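Local coordinates for protein interacting with Hsp90 1 (Saccharomyces cerevisiae, PDB 4CGU) that takes part in pre-rRNA processing and is required for the interaction of NOP58 with snoRNA, and is represented here by its C-terminal CS domain, at residues Val78-Lys86 / Arg96-Pro104; Ser114-Leu122 / Leu132-Ile143. One frame throughout, in Å; residues are numbered along the deposited sequence.

Contact 1 of 2, residues Val78-Lys86 / Arg96-Pro104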
loop_
_atom_site.group_PDB
_atom_site.type_symbol
_atom_site.label_atom_id
_atom_site.label_comp_id
_atom_site.label_asym_id
_atom_site.label_seq_id
_atom_site.Cartn_x
_atom_site.Cartn_y
_atom_site.Cartn_z
ATOM N N VAL B 78 -1.691 -19.466 26.012
ATOM C CA VAL B 78 -0.661 -18.661 25.360
ATOM C C VAL B 78 -0.256 -19.286 24.025
ATOM O O VAL B 78 0.049 -20.474 23.960
ATOM C CB VAL B 78 0.579 -18.518 26.258
ATOM C CG1 VAL B 78 1.647 -17.703 25.563
ATOM C CG2 VAL B 78 0.202 -17.876 27.583
ATOM N N PRO B 79 -0.263 -18.491 22.945
ATOM C CA PRO B 79 0.089 -19.060 21.640
ATOM C C PRO B 79 1.575 -19.379 21.543
ATOM O O PRO B 79 2.398 -18.705 22.153
ATOM C CB PRO B 79 -0.281 -17.940 20.660
ATOM C CG PRO B 79 -0.162 -16.693 21.460
ATOM C CD PRO B 79 -0.627 -17.067 22.845
ATOM N N GLU B 80 1.904 -20.414 20.783
ATOM C CA GLU B 80 3.287 -20.775 20.539
ATOM C C GLU B 80 3.542 -20.703 19.041
ATOM O O GLU B 80 3.304 -21.671 18.316
ATOM C CB GLU B 80 3.559 -22.189 21.055
ATOM C CG GLU B 80 4.993 -22.656 20.880
ATOM C CD GLU B 80 5.225 -24.033 21.456
ATOM O OE1 GLU B 80 4.294 -24.575 22.088
ATOM O OE2 GLU B 80 6.337 -24.572 21.281
ATOM N N TYR B 81 4.012 -19.550 18.574
ATOM C CA TYR B 81 4.239 -19.349 17.146
ATOM C C TYR B 81 5.590 -19.867 16.684
ATOM O O TYR B 81 6.598 -19.702 17.366
ATOM C CB TYR B 81 4.115 -17.870 16.769
ATOM C CG TYR B 81 2.775 -17.249 17.100
ATOM C CD1 TYR B 81 1.613 -17.668 16.463
ATOM C CD2 TYR B 81 2.674 -16.236 18.047
ATOM C CE1 TYR B 81 0.385 -17.093 16.761
ATOM C CE2 TYR B 81 1.450 -15.660 18.352
ATOM C CZ TYR B 81 0.311 -16.090 17.707
ATOM O OH TYR B 81 -0.901 -15.512 18.017
ATOM N N GLU B 82 5.594 -20.493 15.514
ATOM C CA GLU B 82 6.822 -20.887 14.848
ATOM C C GLU B 82 6.781 -20.381 13.416
ATOM O O GLU B 82 5.753 -20.477 12.736
ATOM C CB GLU B 82 7.013 -22.401 14.896
ATOM C CG GLU B 82 7.364 -22.904 16.289
ATOM C CD GLU B 82 7.615 -24.395 16.333
ATOM O OE1 GLU B 82 7.614 -25.030 15.260
ATOM O OE2 GLU B 82 7.814 -24.929 17.442
ATOM N N VAL B 83 7.904 -19.827 12.975
ATOM C CA VAL B 83 7.985 -19.160 11.690
ATOM C C VAL B 83 8.893 -19.908 10.720
ATOM O O VAL B 83 9.974 -20.376 11.090
ATOM C CB VAL B 83 8.521 -17.728 11.865
ATOM C CG1 VAL B 83 8.474 -16.974 10.544
ATOM C CG2 VAL B 83 7.729 -16.997 12.940
ATOM N N LYS B 84 8.436 -20.030 9.480
ATOM C CA LYS B 84 9.273 -20.534 8.401
ATOM C C LYS B 84 9.287 -19.498 7.293
ATOM O O LYS B 84 8.318 -18.774 7.104
ATOM C CB LYS B 84 8.728 -21.848 7.849
ATOM C CG LYS B 84 8.724 -22.997 8.839
ATOM C CD LYS B 84 8.164 -24.247 8.191
ATOM C CE LYS B 84 8.218 -25.441 9.129
ATOM N NZ LYS B 84 7.610 -26.646 8.502
HETATM N N MSE B 85 10.385 -19.428 6.560
HETATM C CA MSE B 85 10.480 -18.516 5.439
HETATM C C MSE B 85 11.046 -19.260 4.245
HETATM O O MSE B 85 11.875 -20.156 4.400
HETATM C CB MSE B 85 11.337 -17.302 5.817
HETATM C CG MSE B 85 10.683 -16.437 6.899
HETATM SE SE MSE B 85 11.784 -15.007 7.634
HETATM C CE MSE B 85 11.669 -13.756 6.174
ATOM N N LYS B 86 10.569 -18.913 3.057
ATOM C CA LYS B 86 11.021 -19.559 1.833
ATOM C C LYS B 86 11.101 -18.535 0.711
ATOM O O LYS B 86 10.192 -17.725 0.545
ATOM C CB LYS B 86 10.067 -20.687 1.444
ATOM C CG LYS B 86 10.467 -21.431 0.179
ATOM C CD LYS B 86 9.487 -22.549 -0.130
ATOM C CE LYS B 86 9.783 -23.210 -1.472
ATOM N NZ LYS B 86 8.682 -24.135 -1.899
ATOM N N ARG B 96 7.863 -16.141 0.873
ATOM C CA ARG B 96 6.710 -16.623 1.619
ATOM C C ARG B 96 7.071 -16.857 3.084
ATOM O O ARG B 96 8.079 -17.490 3.388
ATOM C CB ARG B 96 6.157 -17.916 1.026
ATOM C CG ARG B 96 4.976 -18.468 1.813
ATOM C CD ARG B 96 4.622 -19.878 1.391
ATOM N NE ARG B 96 5.600 -20.858 1.859
ATOM C CZ ARG B 96 5.732 -22.075 1.340
ATOM N NH1 ARG B 96 4.954 -22.451 0.332
ATOM N NH2 ARG B 96 6.643 -22.913 1.820
ATOM N N ILE B 97 6.239 -16.341 3.983
ATOM C CA ILE B 97 6.400 -16.549 5.415
ATOM C C ILE B 97 5.223 -17.362 5.930
ATOM O O ILE B 97 4.075 -17.019 5.668
ATOM C CB ILE B 97 6.418 -15.208 6.162
ATOM C CG1 ILE B 97 7.413 -14.254 5.499
ATOM C CG2 ILE B 97 6.736 -15.413 7.642
ATOM C CD1 ILE B 97 7.288 -12.831 5.971
ATOM N N LEU B 98 5.514 -18.445 6.645
ATOM C CA LEU B 98 4.498 -19.235 7.330
ATOM C C LEU B 98 4.593 -19.011 8.825
ATOM O O LEU B 98 5.644 -19.229 9.431
ATOM C CB LEU B 98 4.686 -20.729 7.055
ATOM C CG LEU B 98 4.677 -21.200 5.605
ATOM C CD1 LEU B 98 4.617 -22.721 5.532
ATOM C CD2 LEU B 98 3.509 -20.587 4.873
ATOM N N ILE B 99 3.497 -18.569 9.426
ATOM C CA ILE B 99 3.445 -18.438 10.871
ATOM C C ILE B 99 2.424 -19.428 11.400
ATOM O O ILE B 99 1.248 -19.362 11.052
ATOM C CB ILE B 99 3.057 -17.023 11.306
ATOM C CG1 ILE B 99 4.029 -16.000 10.709
ATOM C CG2 ILE B 99 3.011 -16.934 12.834
ATOM C CD1 ILE B 99 3.874 -14.620 11.280
ATOM N N GLU B 100 2.882 -20.349 12.238
ATOM C CA GLU B 100 2.046 -21.444 12.699
ATOM C C GLU B 100 1.928 -21.466 14.223
ATOM O O GLU B 100 2.929 -21.394 14.929
ATOM C CB GLU B 100 2.634 -22.761 12.197
ATOM C CG GLU B 100 1.809 -23.975 12.513
ATOM C CD GLU B 100 2.340 -25.235 11.851
ATOM O OE1 GLU B 100 3.167 -25.117 10.920
ATOM O OE2 GLU B 100 1.934 -26.341 12.267
ATOM N N ASN B 101 0.704 -21.552 14.734
ATOM C CA ASN B 101 0.508 -21.685 16.173
ATOM C C ASN B 101 0.506 -23.161 16.563
ATOM O O ASN B 101 -0.295 -23.942 16.049
ATOM C CB ASN B 101 -0.791 -21.005 16.612
ATOM C CG ASN B 101 -0.898 -20.855 18.128
ATOM O OD1 ASN B 101 -0.182 -21.510 18.891
ATOM N ND2 ASN B 101 -1.803 -19.986 18.568
ATOM N N LYS B 102 1.403 -23.532 17.472
ATOM C CA LYS B 102 1.575 -24.930 17.872
ATOM C C LYS B 102 0.987 -25.248 19.246
ATOM O O LYS B 102 1.016 -26.397 19.683
ATOM C CB LYS B 102 3.061 -25.297 17.880
ATOM C CG LYS B 102 3.779 -25.043 16.571
ATOM C CD LYS B 102 3.574 -26.181 15.594
ATOM C CE LYS B 102 4.633 -26.151 14.501
ATOM N NZ LYS B 102 4.482 -27.274 13.537
ATOM N N ALA B 103 0.474 -24.234 19.936
ATOM C CA ALA B 103 -0.060 -24.431 21.279
ATOM C C ALA B 103 -1.342 -25.258 21.232
ATOM O O ALA B 103 -2.267 -24.931 20.491
ATOM C CB ALA B 103 -0.309 -23.092 21.953
ATOM N N PRO B 104 -1.398 -26.340 22.022
ATOM C CA PRO B 104 -2.575 -27.216 22.013
ATOM C C PRO B 104 -3.830 -26.533 22.566
ATOM O O PRO B 104 -4.877 -26.571 21.918
ATOM C CB PRO B 104 -2.151 -28.386 22.910
ATOM C CG PRO B 104 -1.096 -27.814 23.805
ATOM C CD PRO B 104 -0.373 -26.789 22.983
HETATM O O HOH W 1 3.470 -27.692 21.648
#
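Glu82 and Glu100 form one of three antiparallel hydrogen-bonded pairs in the beta hairpin 81-87/95-101, which makes one side of the four-stranded sheet of this CS domain. Each of these pairs, Glu82-Glu100, Lys84-Leu98 and Lys86-Arg96, is closed by two N-H to O bonds, and beyond the strands Lys102 N reaches Glu80 O at 2.8 Å.

The non-hydrogen-bonded pairs Tyr81-Asn101, Val83-Ile99 and Met85-Ile97 alternate with them (Met85 is selenomethionine); their side chains share one face, where Val83, Met85, Ile97 and Ile99 touch Ile130 of the second sheet. Val83 and Ile97 lie side by side, CG1 to CG2 at 3.7 Å, and the branched side chains suit strand backbone as well as the apolar interior. Tyr81 lays CD1 against CG2 of Ile99, while its hydroxyl bonds to Asp109.

Polar and charged chains occupy much of the other face. Lys102 NZ makes a salt bridge, weak as a hydrogen bond, with Glu100 OE2, and its CE rests on Glu82 OE1 at 3.3 Å. Arg96 and Lys86 both turn their charged ends to backbone of the partner protein's chain.

At the open end, chi1 of -168° swings the Asn101 amide toward Pro79 and Glu80. Asn101 OD1 takes Glu80 N (3.0 Å) and, in an Asx turn, Ala103 N (3.0 Å) from opposite faces of its amide plane, while ND2 bonds to Asp109. Replaced by alanine, this position would probably leave both backbone N-H groups without their shared acceptor and Asp109 without its amide partner. Pro79 CB packs 3.3 Å from Asn101 ND2.

Contact 2 of 2, residues Ser114-Leu122 / Leu132-Ile143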
loop_
_atom_site.group_PDB
_atom_site.type_symbol
_atom_site.label_atom_id
_atom_site.label_comp_id
_atom_site.label_asym_id
_atom_site.label_seq_id
_atom_site.Cartn_x
_atom_site.Cartn_y
_atom_site.Cartn_z
ATOM N N SER B 114 1.067 -4.889 10.844
ATOM C CA SER B 114 1.421 -3.567 10.356
ATOM C C SER B 114 2.816 -3.609 9.749
ATOM O O SER B 114 3.652 -4.391 10.169
ATOM C CB SER B 114 1.371 -2.546 11.496
ATOM O OG SER B 114 2.304 -2.886 12.504
ATOM N N TYR B 115 3.068 -2.772 8.752
ATOM C CA TYR B 115 4.376 -2.732 8.124
ATOM C C TYR B 115 5.038 -1.391 8.374
ATOM O O TYR B 115 4.491 -0.348 8.022
ATOM C CB TYR B 115 4.264 -2.978 6.618
ATOM C CG TYR B 115 5.580 -2.841 5.889
ATOM C CD1 TYR B 115 6.607 -3.752 6.090
ATOM C CD2 TYR B 115 5.795 -1.799 4.994
ATOM C CE1 TYR B 115 7.811 -3.631 5.421
ATOM C CE2 TYR B 115 6.997 -1.667 4.321
ATOM C CZ TYR B 115 8.001 -2.587 4.539
ATOM O OH TYR B 115 9.194 -2.460 3.869
ATOM N N ASN B 116 6.220 -1.434 8.978
ATOM C CA ASN B 116 7.018 -0.245 9.238
ATOM C C ASN B 116 8.012 -0.005 8.096
ATOM O O ASN B 116 8.923 -0.800 7.886
ATOM C CB ASN B 116 7.754 -0.397 10.573
ATOM C CG ASN B 116 8.415 0.891 11.024
ATOM O OD1 ASN B 116 9.355 1.375 10.392
ATOM N ND2 ASN B 116 7.922 1.456 12.120
ATOM N N PHE B 117 7.835 1.092 7.367
ATOM C CA PHE B 117 8.597 1.334 6.142
ATOM C C PHE B 117 10.104 1.484 6.366
ATOM O O PHE B 117 10.904 0.883 5.651
ATOM C CB PHE B 117 8.061 2.570 5.403
ATOM C CG PHE B 117 6.589 2.503 5.078
ATOM C CD1 PHE B 117 6.138 1.792 3.977
ATOM C CD2 PHE B 117 5.662 3.171 5.863
ATOM C CE1 PHE B 117 4.789 1.735 3.677
ATOM C CE2 PHE B 117 4.317 3.125 5.563
ATOM C CZ PHE B 117 3.880 2.393 4.468
ATOM N N ALA B 118 10.483 2.294 7.348
ATOM C CA ALA B 118 11.893 2.579 7.610
ATOM C C ALA B 118 12.628 1.379 8.193
ATOM O O ALA B 118 13.792 1.149 7.885
ATOM C CB ALA B 118 12.035 3.791 8.535
ATOM N N GLU B 119 11.941 0.610 9.031
ATOM C CA GLU B 119 12.541 -0.567 9.642
ATOM C C GLU B 119 12.525 -1.745 8.683
ATOM O O GLU B 119 13.343 -2.658 8.802
ATOM C CB GLU B 119 11.786 -0.953 10.908
ATOM C CG GLU B 119 11.890 0.040 12.047
ATOM C CD GLU B 119 10.946 -0.313 13.173
ATOM O OE1 GLU B 119 10.181 -1.286 13.011
ATOM O OE2 GLU B 119 10.958 0.374 14.215
ATOM N N ASN B 120 11.597 -1.711 7.730
ATOM C CA ASN B 120 11.322 -2.861 6.876
ATOM C C ASN B 120 10.981 -4.089 7.732
ATOM O O ASN B 120 11.491 -5.189 7.513
ATOM C CB ASN B 120 12.488 -3.132 5.917
ATOM C CG ASN B 120 12.131 -4.131 4.829
ATOM O OD1 ASN B 120 11.002 -4.165 4.342
ATOM N ND2 ASN B 120 13.094 -4.958 4.450
ATOM N N ILE B 121 10.114 -3.877 8.717
ATOM C CA ILE B 121 9.663 -4.946 9.599
ATOM C C ILE B 121 8.151 -5.101 9.518
ATOM O O ILE B 121 7.409 -4.122 9.614
ATOM C CB ILE B 121 10.018 -4.658 11.076
ATOM C CG1 ILE B 121 11.530 -4.689 11.301
ATOM C CG2 ILE B 121 9.328 -5.654 12.001
ATOM C CD1 ILE B 121 11.922 -4.400 12.743
ATOM N N LEU B 122 7.701 -6.337 9.342
ATOM C CA LEU B 122 6.284 -6.644 9.376
ATOM C C LEU B 122 5.904 -7.148 10.760
ATOM O O LEU B 122 6.239 -8.261 11.134
ATOM C CB LEU B 122 5.938 -7.699 8.325
ATOM C CG LEU B 122 4.463 -8.110 8.297
ATOM C CD1 LEU B 122 3.569 -6.916 7.983
ATOM C CD2 LEU B 122 4.238 -9.218 7.289
ATOM N N LEU B 132 12.009 -8.146 7.312
ATOM C CA LEU B 132 12.021 -8.680 5.958
ATOM C C LEU B 132 13.430 -8.607 5.392
ATOM O O LEU B 132 14.172 -7.681 5.712
ATOM C CB LEU B 132 11.042 -7.909 5.073
ATOM C CG LEU B 132 9.589 -7.876 5.563
ATOM C CD1 LEU B 132 8.710 -7.183 4.540
ATOM C CD2 LEU B 132 9.071 -9.279 5.853
ATOM N N PRO B 133 13.807 -9.589 4.555
ATOM C CA PRO B 133 15.137 -9.615 3.938
ATOM C C PRO B 133 15.404 -8.294 3.228
ATOM O O PRO B 133 14.494 -7.742 2.612
ATOM C CB PRO B 133 15.026 -10.748 2.916
ATOM C CG PRO B 133 13.923 -11.607 3.419
ATOM C CD PRO B 133 12.946 -10.674 4.058
ATOM N N ARG B 134 16.630 -7.795 3.324
ATOM C CA ARG B 134 16.951 -6.461 2.836
ATOM C C ARG B 134 17.114 -6.408 1.321
ATOM O O ARG B 134 17.118 -5.328 0.733
ATOM C CB ARG B 134 18.214 -5.934 3.520
ATOM C CG ARG B 134 19.427 -6.823 3.325
ATOM C CD ARG B 134 20.602 -6.324 4.133
ATOM N NE ARG B 134 20.221 -6.056 5.514
ATOM C CZ ARG B 134 21.087 -5.875 6.505
ATOM N NH1 ARG B 134 22.389 -5.945 6.266
ATOM N NH2 ARG B 134 20.651 -5.631 7.733
ATOM N N ASP B 135 17.238 -7.571 0.691
ATOM C CA ASP B 135 17.467 -7.633 -0.751
ATOM C C ASP B 135 16.173 -7.733 -1.556
ATOM O O ASP B 135 16.197 -8.094 -2.731
ATOM C CB ASP B 135 18.373 -8.817 -1.101
ATOM C CG ASP B 135 17.688 -10.159 -0.896
ATOM O OD1 ASP B 135 17.044 -10.350 0.156
ATOM O OD2 ASP B 135 17.789 -11.021 -1.793
ATOM N N ILE B 136 15.046 -7.420 -0.923
ATOM C CA ILE B 136 13.744 -7.525 -1.575
ATOM C C ILE B 136 13.035 -6.175 -1.646
ATOM O O ILE B 136 12.966 -5.455 -0.652
ATOM C CB ILE B 136 12.839 -8.533 -0.835
ATOM C CG1 ILE B 136 13.199 -9.963 -1.230
ATOM C CG2 ILE B 136 11.374 -8.281 -1.131
ATOM C CD1 ILE B 136 12.422 -11.003 -0.459
ATOM N N VAL B 137 12.514 -5.830 -2.820
ATOM C CA VAL B 137 11.673 -4.644 -2.937
ATOM C C VAL B 137 10.324 -4.918 -2.278
ATOM O O VAL B 137 9.654 -5.901 -2.585
ATOM C CB VAL B 137 11.522 -4.154 -4.407
ATOM C CG1 VAL B 137 12.891 -3.883 -5.007
ATOM C CG2 VAL B 137 10.745 -5.152 -5.265
ATOM N N VAL B 138 9.944 -4.072 -1.330
ATOM C CA VAL B 138 8.701 -4.294 -0.609
ATOM C C VAL B 138 7.692 -3.193 -0.880
ATOM O O VAL B 138 7.923 -2.029 -0.564
ATOM C CB VAL B 138 8.928 -4.420 0.909
ATOM C CG1 VAL B 138 7.595 -4.637 1.627
ATOM C CG2 VAL B 138 9.901 -5.552 1.206
ATOM N N ASN B 139 6.577 -3.580 -1.486
ATOM C CA ASN B 139 5.447 -2.691 -1.682
ATOM C C ASN B 139 4.317 -3.143 -0.766
ATOM O O ASN B 139 3.748 -4.218 -0.965
ATOM C CB ASN B 139 5.003 -2.728 -3.145
ATOM C CG ASN B 139 4.002 -1.641 -3.487
ATOM O OD1 ASN B 139 3.290 -1.131 -2.620
ATOM N ND2 ASN B 139 3.934 -1.288 -4.769
ATOM N N ALA B 140 4.001 -2.320 0.234
ATOM C CA ALA B 140 2.998 -2.658 1.246
ATOM C C ALA B 140 1.648 -3.006 0.641
ATOM O O ALA B 140 0.857 -3.745 1.233
ATOM C CB ALA B 140 2.844 -1.518 2.252
ATOM N N ALA B 141 1.388 -2.464 -0.542
ATOM C CA ALA B 141 0.175 -2.783 -1.276
ATOM C C ALA B 141 0.176 -4.240 -1.735
ATOM O O ALA B 141 -0.881 -4.841 -1.895
ATOM C CB ALA B 141 0.020 -1.845 -2.473
ATOM N N ASP B 142 1.367 -4.803 -1.933
ATOM C CA ASP B 142 1.503 -6.143 -2.503
ATOM C C ASP B 142 1.730 -7.227 -1.452
ATOM O O ASP B 142 1.815 -8.410 -1.786
ATOM C CB ASP B 142 2.642 -6.184 -3.526
ATOM C CG ASP B 142 2.380 -5.296 -4.730
ATOM O OD1 ASP B 142 1.202 -4.967 -4.978
ATOM O OD2 ASP B 142 3.352 -4.933 -5.429
ATOM N N ILE B 143 1.842 -6.827 -0.190
ATOM C CA ILE B 143 1.956 -7.803 0.887
ATOM C C ILE B 143 0.628 -8.520 1.059
ATOM O O ILE B 143 -0.353 -7.924 1.493
ATOM C CB ILE B 143 2.357 -7.145 2.217
ATOM C CG1 ILE B 143 3.683 -6.393 2.054
ATOM C CG2 ILE B 143 2.440 -8.201 3.339
ATOM C CD1 ILE B 143 4.109 -5.625 3.291
HETATM O O HOH W 2 14.841 -5.890 8.113
#
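Tyr115 reaches from the hairpin 114-116/121-123 of the CS domain's three-stranded sheet into the long loop between strands 129-131 and 144-148. With chi1 at 175°, CG lies opposite the backbone N and the ring is carried inward among Leu132, Val138, Ala140 and Ile143. The CD1 methyl of Ile143 sits over one ring face, 4.1 Å from Tyr115 CG, its side chain meeting the tyrosine at about a right angle. Leu132 CD1 approaches Tyr115 CE1 obliquely at 3.8 Å, and Val138 CG1 comes within 3.6 Å of Tyr115 CZ. The small Ala140 brings its CB against both rings, 4.0 Å from Tyr115 CD2 and from Phe117 CE1.

A tyrosine suits this place because its apolar ring ends in a hydroxyl, which donates to Asn120 OD1 within the same hairpin. Asn120 takes up positive phi and psi, a conformation asparagine tolerates well, and with Ile121 it faces Asn116 in a G1 beta bulge. Its own chi1 of -168° brings the amide across Leu132 at about a right angle, ND2 against CB at 3.6 Å, while OD1 meets Val138 CG2 at the same distance. The hydroxyl bond to OD1, with packing on Leu132 and Val138, is likely to limit how this amide can turn. Within the connection, Asn116 OD1 accepts from Glu119 N in an Asx motif.

The backbone closes the contact where the loop leaves the sheet: Leu132 N donates to Asn120 O at 3.0 Å, nearly straight at 168°.

How the contacts relate
From the N terminus of the modelled chain, contact 1 comes first: strand 81-87 is followed by strand 95-101, and their pairing closes a hairpin loop. The chain then passes to strand 114-116, where contact 2 opens; it closes when the loop 132-143 returns to the second hairpin. The two closures are thus in series, neither enclosing nor crossing the other, and their centres lie about 19 Å apart on opposite sides of the chain's centre. Still, they meet directly: Ile97 CD1 packs on Leu132 CD2, and Met85 CE on Pro133 CD, each at 4.0 Å. The four-stranded sheet is thereby joined to the loop that leaves the three-stranded one.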